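Local coordinates for arginine 3rd transport system periplasmic binding protein (Legionella pneumophila subsp. pneumophila str. Philadelphia 1, PDB 3KZG), which probably binds arginine in the periplasm and delivers it to a membrane transport system, at residues S70-D75 / E191-M196; E89-Y94 / K186-E191; S100-F105 / K181-K186; D106-K111 / E128-Q133. One frame throughout, in Å; residues are numbered along the deposited sequence.

Interaction 1: residues S70-D75 / E191-M196; sequences SMIITD and EGYSIM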
# COMPACT_ATOMS: atom_id res chain seq x y z
N SER A 70 -7.27 18.92 21.15
CA SER A 70 -6.43 17.88 21.72
C SER A 70 -7.03 17.43 23.05
O SER A 70 -6.34 17.36 24.06
CB SER A 70 -4.99 18.39 21.91
OG SER A 70 -4.90 19.46 22.83
N MSE A 71 -8.33 17.13 23.04
CA MSE A 71 -9.03 16.71 24.24
C MSE A 71 -8.85 15.23 24.55
O MSE A 71 -9.37 14.38 23.83
CB MSE A 71 -10.52 17.00 24.12
CG MSE A 71 -11.23 16.91 25.45
SE MSE A 71 -10.50 18.22 26.68
CE MSE A 71 -11.15 19.79 25.76
N ILE A 72 -8.15 14.94 25.64
CA ILE A 72 -7.90 13.56 26.02
C ILE A 72 -9.06 12.88 26.73
O ILE A 72 -9.58 13.38 27.73
CB ILE A 72 -6.66 13.45 26.93
CG1 ILE A 72 -5.45 14.08 26.24
CG2 ILE A 72 -6.39 11.98 27.26
CD1 ILE A 72 -4.22 14.15 27.10
N ILE A 73 -9.47 11.73 26.20
CA ILE A 73 -10.55 10.96 26.79
C ILE A 73 -10.07 10.42 28.13
O ILE A 73 -9.11 9.65 28.19
CB ILE A 73 -10.93 9.74 25.92
CG1 ILE A 73 -11.39 10.19 24.54
CG2 ILE A 73 -12.04 8.94 26.61
CD1 ILE A 73 -11.80 9.03 23.66
N THR A 74 -10.75 10.82 29.20
CA THR A 74 -10.41 10.35 30.54
C THR A 74 -11.71 10.00 31.25
O THR A 74 -12.77 10.53 30.91
CB THR A 74 -9.69 11.43 31.39
OG1 THR A 74 -10.60 12.50 31.67
CG2 THR A 74 -8.49 11.98 30.64
N ASP A 75 -11.63 9.13 32.25
CA ASP A 75 -12.83 8.76 32.99
C ASP A 75 -13.46 9.96 33.69
O ASP A 75 -14.69 10.08 33.73
CB ASP A 75 -12.49 7.67 34.01
CG ASP A 75 -12.28 6.31 33.37
OD1 ASP A 75 -13.15 5.91 32.56
OD2 ASP A 75 -11.27 5.65 33.67
N GLU A 191 -7.07 8.02 26.86
CA GLU A 191 -7.42 7.07 25.81
C GLU A 191 -7.51 7.69 24.42
O GLU A 191 -8.30 7.23 23.59
CB GLU A 191 -8.74 6.38 26.18
CG GLU A 191 -8.72 5.76 27.57
CD GLU A 191 -10.00 5.00 27.90
OE1 GLU A 191 -10.37 4.08 27.14
OE2 GLU A 191 -10.63 5.32 28.93
N GLY A 192 -6.70 8.72 24.17
CA GLY A 192 -6.69 9.35 22.86
C GLY A 192 -7.37 10.70 22.78
O GLY A 192 -8.20 11.03 23.61
N TYR A 193 -7.00 11.49 21.76
CA TYR A 193 -7.60 12.80 21.55
C TYR A 193 -8.90 12.55 20.82
O TYR A 193 -8.96 11.76 19.88
CB TYR A 193 -6.69 13.71 20.71
CG TYR A 193 -5.35 14.03 21.36
CD1 TYR A 193 -5.28 14.56 22.64
CD2 TYR A 193 -4.15 13.78 20.68
CE1 TYR A 193 -4.06 14.84 23.25
CE2 TYR A 193 -2.91 14.06 21.28
CZ TYR A 193 -2.88 14.59 22.56
OH TYR A 193 -1.67 14.85 23.16
N SER A 194 -9.96 13.23 21.25
CA SER A 194 -11.26 13.02 20.65
C SER A 194 -12.15 14.26 20.62
O SER A 194 -11.85 15.27 21.27
CB SER A 194 -11.98 11.90 21.41
OG SER A 194 -13.38 11.95 21.21
N ILE A 195 -13.23 14.18 19.86
CA ILE A 195 -14.19 15.27 19.74
C ILE A 195 -15.17 15.08 20.91
O ILE A 195 -15.75 14.01 21.07
CB ILE A 195 -14.90 15.20 18.38
CG1 ILE A 195 -13.86 15.40 17.27
CG2 ILE A 195 -15.99 16.25 18.28
CD1 ILE A 195 -14.42 15.28 15.88
N MSE A 196 -15.33 16.12 21.71
CA MSE A 196 -16.18 16.07 22.90
C MSE A 196 -17.55 16.73 22.70
O MSE A 196 -17.70 17.68 21.94
CB MSE A 196 -15.44 16.74 24.05
CG MSE A 196 -15.97 16.45 25.44
SE MSE A 196 -14.74 17.22 26.72
CE MSE A 196 -15.12 19.11 26.36
O HOH W 1 -9.73 17.19 20.77

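Interaction 2: residues E89-Y94 / K186-E191; sequences ESNSQY and KISIGE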
# COMPACT_ATOMS: atom_id res chain seq x y z
N GLU A 89 -3.65 8.98 19.03
CA GLU A 89 -3.19 8.50 20.32
C GLU A 89 -2.74 9.70 21.14
O GLU A 89 -2.15 10.63 20.61
CB GLU A 89 -2.02 7.53 20.15
CG GLU A 89 -1.52 6.92 21.45
CD GLU A 89 -0.41 5.91 21.24
OE1 GLU A 89 0.73 6.31 20.92
OE2 GLU A 89 -0.68 4.70 21.40
N SER A 90 -3.02 9.70 22.44
CA SER A 90 -2.63 10.81 23.30
C SER A 90 -1.43 10.47 24.18
O SER A 90 -1.47 9.52 24.96
CB SER A 90 -3.81 11.26 24.18
OG SER A 90 -4.30 10.21 24.99
N ASN A 91 -0.37 11.25 24.03
CA ASN A 91 0.84 11.05 24.83
C ASN A 91 1.31 12.40 25.37
O ASN A 91 1.17 13.41 24.70
CB ASN A 91 1.97 10.46 23.98
CG ASN A 91 1.61 9.14 23.35
OD1 ASN A 91 1.17 9.08 22.21
ND2 ASN A 91 1.77 8.06 24.10
N SER A 92 1.86 12.39 26.58
CA SER A 92 2.38 13.61 27.18
C SER A 92 3.90 13.59 27.00
O SER A 92 4.47 12.55 26.63
CB SER A 92 2.02 13.68 28.67
OG SER A 92 2.67 12.68 29.42
N GLN A 93 4.55 14.72 27.25
CA GLN A 93 6.00 14.81 27.08
C GLN A 93 6.60 15.91 27.94
O GLN A 93 6.09 17.03 27.99
CB GLN A 93 6.32 15.08 25.61
CG GLN A 93 7.80 15.38 25.31
CD GLN A 93 8.69 14.16 25.43
OE1 GLN A 93 8.51 13.17 24.74
NE2 GLN A 93 9.67 14.23 26.33
N TYR A 94 7.69 15.59 28.64
CA TYR A 94 8.36 16.59 29.46
C TYR A 94 9.32 17.37 28.57
O TYR A 94 10.05 16.79 27.76
CB TYR A 94 9.14 15.93 30.61
CG TYR A 94 8.29 15.55 31.80
CD1 TYR A 94 7.85 16.52 32.71
CD2 TYR A 94 7.91 14.22 32.02
CE1 TYR A 94 7.06 16.17 33.81
CE2 TYR A 94 7.12 13.86 33.11
CZ TYR A 94 6.70 14.84 34.01
OH TYR A 94 5.92 14.49 35.09
N LYS A 186 8.09 9.87 25.37
CA LYS A 186 6.71 10.33 25.49
C LYS A 186 5.98 9.41 26.46
O LYS A 186 6.36 8.25 26.61
CB LYS A 186 6.03 10.34 24.13
CG LYS A 186 6.00 9.00 23.41
CD LYS A 186 5.34 9.15 22.05
CE LYS A 186 5.35 7.84 21.26
NZ LYS A 186 4.76 8.03 19.91
N ILE A 187 4.94 9.92 27.11
CA ILE A 187 4.19 9.14 28.09
C ILE A 187 2.73 8.93 27.69
O ILE A 187 2.02 9.89 27.38
CB ILE A 187 4.21 9.81 29.48
CG1 ILE A 187 5.64 10.21 29.86
CG2 ILE A 187 3.61 8.88 30.52
CD1 ILE A 187 6.61 9.05 29.94
N SER A 188 2.29 7.68 27.70
CA SER A 188 0.91 7.39 27.34
C SER A 188 -0.00 7.95 28.42
O SER A 188 0.21 7.71 29.61
CB SER A 188 0.69 5.88 27.22
OG SER A 188 -0.63 5.59 26.76
N ILE A 189 -1.01 8.71 28.02
CA ILE A 189 -1.93 9.28 28.99
C ILE A 189 -3.33 9.37 28.38
O ILE A 189 -3.50 9.87 27.27
CB ILE A 189 -1.48 10.68 29.45
CG1 ILE A 189 -2.47 11.23 30.48
CG2 ILE A 189 -1.34 11.60 28.24
CD1 ILE A 189 -2.14 12.61 30.98
N GLY A 190 -4.32 8.89 29.12
CA GLY A 190 -5.68 8.93 28.62
C GLY A 190 -5.92 7.91 27.52
O GLY A 190 -5.08 7.06 27.26
N GLU A 191 -7.07 8.02 26.86
CA GLU A 191 -7.42 7.07 25.81
C GLU A 191 -7.51 7.69 24.42
O GLU A 191 -8.30 7.23 23.59
CB GLU A 191 -8.74 6.38 26.18
CG GLU A 191 -8.72 5.76 27.57
CD GLU A 191 -10.00 5.00 27.90
OE1 GLU A 191 -10.37 4.08 27.14
OE2 GLU A 191 -10.63 5.32 28.93

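Interaction 3: residues S100-F105 / K181-K186; sequences SKISTF and KLIGKK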
# COMPACT_ATOMS: atom_id res chain seq x y z
N SER A 100 19.18 23.74 30.74
CA SER A 100 18.78 23.12 32.00
C SER A 100 19.66 21.94 32.37
O SER A 100 20.10 21.18 31.51
CB SER A 100 17.32 22.64 31.92
OG SER A 100 17.02 21.81 33.03
N LYS A 101 19.92 21.79 33.67
CA LYS A 101 20.73 20.69 34.16
C LYS A 101 19.94 19.38 34.04
O LYS A 101 20.51 18.30 33.93
CB LYS A 101 21.14 20.93 35.62
CG LYS A 101 22.37 21.81 35.78
CD LYS A 101 23.61 21.11 35.23
CE LYS A 101 24.88 21.93 35.48
NZ LYS A 101 24.87 23.22 34.74
N ILE A 102 18.61 19.50 34.07
CA ILE A 102 17.75 18.33 33.93
C ILE A 102 18.00 17.76 32.54
O ILE A 102 17.85 18.45 31.54
CB ILE A 102 16.26 18.71 34.04
CG1 ILE A 102 15.97 19.26 35.43
CG2 ILE A 102 15.40 17.49 33.74
CD1 ILE A 102 14.55 19.75 35.59
N SER A 103 18.39 16.49 32.48
CA SER A 103 18.65 15.85 31.20
C SER A 103 18.03 14.46 31.12
O SER A 103 17.87 13.91 30.03
CB SER A 103 20.16 15.76 30.96
OG SER A 103 20.81 15.14 32.05
N THR A 104 17.66 13.91 32.27
CA THR A 104 17.04 12.59 32.32
C THR A 104 15.72 12.63 33.08
O THR A 104 15.52 13.47 33.96
CB THR A 104 17.95 11.54 33.00
OG1 THR A 104 18.08 11.84 34.40
CG2 THR A 104 19.32 11.52 32.35
N PHE A 105 14.83 11.71 32.73
CA PHE A 105 13.53 11.59 33.36
C PHE A 105 13.69 11.51 34.88
O PHE A 105 12.79 11.88 35.64
CB PHE A 105 12.85 10.31 32.85
CG PHE A 105 11.37 10.27 33.05
CD1 PHE A 105 10.53 11.07 32.29
CD2 PHE A 105 10.82 9.41 33.99
CE1 PHE A 105 9.15 11.01 32.45
CE2 PHE A 105 9.43 9.34 34.17
CZ PHE A 105 8.60 10.14 33.39
N LYS A 181 14.58 21.20 24.85
CA LYS A 181 15.06 19.82 24.78
C LYS A 181 14.02 18.96 25.51
O LYS A 181 13.45 19.37 26.52
CB LYS A 181 16.44 19.65 25.42
CG LYS A 181 16.51 19.90 26.92
CD LYS A 181 17.87 19.49 27.47
CE LYS A 181 18.03 19.86 28.93
NZ LYS A 181 19.38 19.50 29.46
N LEU A 182 13.78 17.76 24.98
CA LEU A 182 12.81 16.85 25.57
C LEU A 182 13.47 16.00 26.65
O LEU A 182 14.63 15.60 26.53
CB LEU A 182 12.23 15.93 24.49
CG LEU A 182 11.74 16.57 23.19
CD1 LEU A 182 11.09 15.50 22.32
CD2 LEU A 182 10.75 17.69 23.49
N ILE A 183 12.72 15.72 27.71
CA ILE A 183 13.22 14.93 28.82
C ILE A 183 12.45 13.61 28.89
O ILE A 183 11.24 13.59 29.12
CB ILE A 183 13.04 15.69 30.15
CG1 ILE A 183 13.67 17.09 30.04
CG2 ILE A 183 13.68 14.91 31.29
CD1 ILE A 183 15.16 17.07 29.71
N GLY A 184 13.17 12.50 28.69
CA GLY A 184 12.54 11.19 28.72
C GLY A 184 11.73 10.93 27.47
O GLY A 184 11.62 11.81 26.62
N LYS A 185 11.16 9.74 27.35
CA LYS A 185 10.35 9.39 26.18
C LYS A 185 8.92 9.92 26.40
O LYS A 185 8.59 10.37 27.50
CB LYS A 185 10.30 7.87 26.00
CG LYS A 185 11.66 7.20 26.10
CD LYS A 185 11.52 5.68 26.18
CE LYS A 185 12.87 5.03 26.49
NZ LYS A 185 12.76 3.55 26.65
N LYS A 186 8.09 9.87 25.37
CA LYS A 186 6.71 10.33 25.49
C LYS A 186 5.98 9.41 26.46
O LYS A 186 6.36 8.25 26.61
CB LYS A 186 6.03 10.34 24.13
CG LYS A 186 6.00 9.00 23.41
CD LYS A 186 5.34 9.15 22.05
CE LYS A 186 5.35 7.84 21.26
NZ LYS A 186 4.76 8.03 19.91

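Interaction 4: residues D106-K111 / E128-Q133; sequences DDLHGK and ENRNNQ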
# COMPACT_ATOMS: atom_id res chain seq x y z
N ASP A 106 14.86 11.05 35.31
CA ASP A 106 15.17 10.88 36.72
C ASP A 106 15.51 12.20 37.44
O ASP A 106 15.34 12.31 38.65
CB ASP A 106 16.34 9.90 36.86
CG ASP A 106 16.31 9.14 38.16
OD1 ASP A 106 15.29 8.49 38.46
OD2 ASP A 106 17.33 9.17 38.89
N ASP A 107 15.99 13.19 36.69
CA ASP A 107 16.34 14.49 37.27
C ASP A 107 15.13 15.36 37.59
O ASP A 107 15.26 16.42 38.21
CB ASP A 107 17.27 15.26 36.33
CG ASP A 107 18.60 14.57 36.11
OD1 ASP A 107 19.20 14.11 37.11
OD2 ASP A 107 19.05 14.50 34.95
N LEU A 108 13.95 14.93 37.16
CA LEU A 108 12.74 15.68 37.41
C LEU A 108 12.33 15.63 38.88
O LEU A 108 11.40 16.32 39.29
CB LEU A 108 11.60 15.15 36.53
CG LEU A 108 11.82 15.37 35.03
CD1 LEU A 108 10.76 14.62 34.24
CD2 LEU A 108 11.77 16.86 34.73
N HIS A 109 13.04 14.83 39.66
CA HIS A 109 12.73 14.70 41.09
C HIS A 109 12.96 16.00 41.85
O HIS A 109 14.04 16.58 41.80
CB HIS A 109 13.57 13.58 41.71
CG HIS A 109 13.24 13.30 43.15
ND1 HIS A 109 13.55 14.17 44.17
CD2 HIS A 109 12.62 12.24 43.73
CE1 HIS A 109 13.13 13.67 45.31
NE2 HIS A 109 12.57 12.50 45.08
N GLY A 110 11.92 16.45 42.54
CA GLY A 110 12.01 17.67 43.32
C GLY A 110 11.85 18.95 42.52
O GLY A 110 12.04 20.04 43.06
N LYS A 111 11.48 18.83 41.25
CA LYS A 111 11.33 20.01 40.39
C LYS A 111 9.92 20.57 40.33
O LYS A 111 8.94 19.88 40.64
CB LYS A 111 11.80 19.68 38.97
CG LYS A 111 13.15 19.00 38.89
CD LYS A 111 14.23 19.78 39.63
CE LYS A 111 15.55 19.03 39.59
NZ LYS A 111 16.53 19.62 40.54
N GLU A 128 3.24 10.45 39.88
CA GLU A 128 4.56 9.87 39.75
C GLU A 128 5.26 9.82 41.11
O GLU A 128 6.22 9.08 41.30
CB GLU A 128 5.38 10.68 38.74
CG GLU A 128 4.80 10.61 37.32
CD GLU A 128 5.42 11.62 36.37
OE1 GLU A 128 5.00 11.67 35.19
OE2 GLU A 128 6.33 12.35 36.80
N ASN A 129 4.76 10.60 42.07
CA ASN A 129 5.33 10.61 43.41
C ASN A 129 6.85 10.80 43.45
O ASN A 129 7.57 10.02 44.08
CB ASN A 129 4.95 9.31 44.12
CG ASN A 129 3.45 9.16 44.28
OD1 ASN A 129 2.89 8.09 44.06
ND2 ASN A 129 2.79 10.24 44.68
N ARG A 130 7.34 11.83 42.77
CA ARG A 130 8.76 12.14 42.75
C ARG A 130 8.97 13.54 43.32
O ARG A 130 9.77 14.33 42.81
CB ARG A 130 9.29 12.07 41.31
CG ARG A 130 8.25 12.40 40.28
CD ARG A 130 8.80 12.39 38.86
NE ARG A 130 9.44 11.12 38.52
CZ ARG A 130 9.85 10.80 37.30
NH1 ARG A 130 9.68 11.67 36.31
NH2 ARG A 130 10.43 9.63 37.08
N ASN A 131 8.22 13.84 44.38
CA ASN A 131 8.28 15.12 45.07
C ASN A 131 8.32 16.31 44.12
O ASN A 131 9.30 17.05 44.05
CB ASN A 131 9.49 15.17 46.00
CG ASN A 131 9.68 16.53 46.65
OD1 ASN A 131 8.71 17.20 46.98
ND2 ASN A 131 10.94 16.93 46.84
N ASN A 132 7.23 16.49 43.38
CA ASN A 132 7.11 17.58 42.43
C ASN A 132 6.00 18.53 42.84
O ASN A 132 5.06 18.14 43.53
CB ASN A 132 6.79 17.07 41.03
CG ASN A 132 7.93 16.30 40.41
OD1 ASN A 132 9.02 16.84 40.21
ND2 ASN A 132 7.69 15.05 40.09
N GLN A 133 6.14 19.77 42.41
CA GLN A 133 5.15 20.80 42.68
C GLN A 133 4.62 21.22 41.32
O GLN A 133 5.39 21.42 40.38
CB GLN A 133 5.80 21.98 43.39
CG GLN A 133 4.82 23.07 43.78
CD GLN A 133 5.49 24.17 44.58
OE1 GLN A 133 6.08 23.93 45.63
NE2 GLN A 133 5.39 25.40 44.08

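Interaction 1: residues S70-D75 / E191-M196
Met-71, Ile-72 and Ile-73 lie against Gly-192, Tyr-193 and Ser-194 in the buried, tightly packed half of this contact. Ile-73 N donates to Gly-192 O at 3.0 Å, an almost straight bond (170° at the hydrogen), flanked by Ser-194 N to Met-71 O and Glu-191 N to Ile-73 O. Gly-192 adopts a conformation (phi 106°) in which a beta carbon would crowd the carbonyl of Glu-191. Ser-70 CB sits over one face of the Tyr-193 ring, 4.2 Å from its centroid. Ile-72 runs alongside that ring, its CG1, set beside the backbone N (chi1 -56°), coming within 3.4 Å of Tyr-193 CE1. Both segments belong to the first lobe of a two-lobed periplasmic binding protein, and 191-196 is the chain just returned from the second lobe. The selenomethionines cross obliquely, Met-71 CG lying 3.7 Å from Met-196 SE, and both pack on Phe-83 and Phe-56. Water 1 accepts from Met-71 N at 2.7 Å and donates to Ser-194 O, while Ser-194 OG is bonded to Ser-84 O. At the solvent end packing gives way to charge: Asp-75 OD1 stands 4.5 Å from Glu-191 OE2, a like-charged pair probably eased by weak, long ion pairs of both carboxylates with Lys-78.

Interaction 2: residues E89-Y94 / K186-E191
Ser-92 and Ile-187 face each other as the hydrogen-bonded pair of two antiparallel strands, 91-94 and 186-188, where one hinge crossing of a periplasmic binding protein enters the sheet of the second lobe and the other leaves it. The backbone bonds come first: Ser-92 N to Ile-187 O at 2.6 Å, with the donor in the carbonyl plane, and Ile-187 N returning to Ser-92 O at 2.7 Å. Beyond the regular strands, Ile-189 N continues the pairing to Ser-90 O (3.2 Å, 174° at the hydrogen).

Serine hydroxyls supply the second kind of contact, being small enough to fit between backbones. Ser-90 OG donates to Ile-189 O, although the modelled length is too short to be relied on, and it also accepts from Gly-192 N. Ser-92 OG is bonded to Gln-124 of helix 121-127, and Ser-188 OG to Lys-210 of the second subunit.

Among the longer chains, Gln-93 bends at chi2 (72°), which turns NE2 back to Tyr-94 O at 3.0 Å, the acceptor lying practically in the amide plane; NE2 also bonds to Gly-184 O. Lys-186, exposed and extended, lays its methylenes across Asn-91 while its NZ stays 4.5 Å from Glu-89 OE1, too far for a salt bridge. Ile-189, beside Tyr-121 and Pro-120, packs its CG2 4.0 Å from Ser-92 CB.

Interaction 3: residues S100-F105 / K181-K186
The Phe-105 ring meets Ile-183 and Gly-184 through its CD1 corner: Ile-183 O lies at the ring edge, near its plane, and Gly-184 CA approaches obliquely, 4.1 Å from Phe-105 CD1. Glycine suits this spot, because a CB there would collide with the ring, and its positive phi helps the chain turn a corner at 184-185. The ring also packs on Arg-130. Next to Gly-184 in the strand, Ile-183 points toward the loop, its CG2 3.5 Å from Thr-104 O and its CD1 3.5 Å from Ile-102 O. The two isoleucines cross at about a right angle, Ile-102 CG2 meeting Ile-183 CG2 at 4.0 Å.

The loop 100-105 is thereby fastened to edge strand 180-188 of the second lobe's five-stranded sheet. Lys-181 does the rest. With CG wedged between the backbone N and carbonyl carbon (chi1 65°) and the chain extended beyond, its NZ arrives at Ser-100 O (2.7 Å) and, by a weak bond, at Ile-102 O (2.8 Å). Ser-100 OG accepts from Ile-102 N in an ST turn, which probably helps keep the two carbonyls facing the ammonium. A cation bonded to one carbonyl oxygen and weakly to a second ties the loop to the strand, probably through charge-dipole attraction that helps stabilise the charged amine.

Interaction 4: residues D106-K111 / E128-Q133
Gly-110, in the type II beta turn from Leu-108 to Lys-111, donates its N to Arg-130 O at 3.0 Å, nearly along the C=O axis (161° at the oxygen), and so ties the turn to the loop following helix 121-127. The setting is a beta-alpha-beta crossover: strand 112-116 leads through helix 121-127 to the parallel neighbouring strand 133-137, and this contact joins the loop entering the first strand to the loop entering the last. Gly-110 takes the positive phi that such a turn requires at its third residue.

Several groups gather round Arg-130 O. His-109 CA approaches it at 3.4 Å as a CA-H...O contact, and the imidazole turns one face to it, the oxygen standing 3.6 Å above the ring plane. The ring gets there because CG is anti to the backbone N (chi1 -175°), and His-109 CE1 also meets Asn-131 CB at 4.0 Å; the His-109 ring and Asn-131 amide planes are 72° apart. This is an exposed corner, suited to polar side chains.

Leu-108, the buried member, points toward the other loop, and its CD1 packs obliquely on Arg-130 NH1 at 3.8 Å. The same guanidinium pairs with Glu-128 by charge alone, OE2 lying well out of its plane; that oxygen also hydrogen-bonds with Tyr-94 OH. Where the two strands begin, Gln-133 N makes a weak 3.3 Å bond to Lys-111 O.

How the interactions relate
From first lobe to the far end of the second, burial falls: interaction 1 is largely core, interactions 2 and 3 are partly buried and interaction 4 lies on the surface. Interactions 1 and 2 share Glu-191 and meet where Ile-72 CG2 packs on Gly-190 CA, at the hinge; both also reach the second subunit. Interactions 2 and 3 hold the same strand, 180-188, and share Lys-186, while Tyr-94 O and Ile-183 N join them within one sheet. Interaction 4 touches interaction 3 through Ile-102 against Leu-108 and Lys-111, and interaction 2 through Tyr-94 on Leu-108. Chemistry follows place: backbone bonds with aromatic and aliphatic packing inside, strand pairing at the hinge, a lysine clamp at the sheet edge, and polar turns outside.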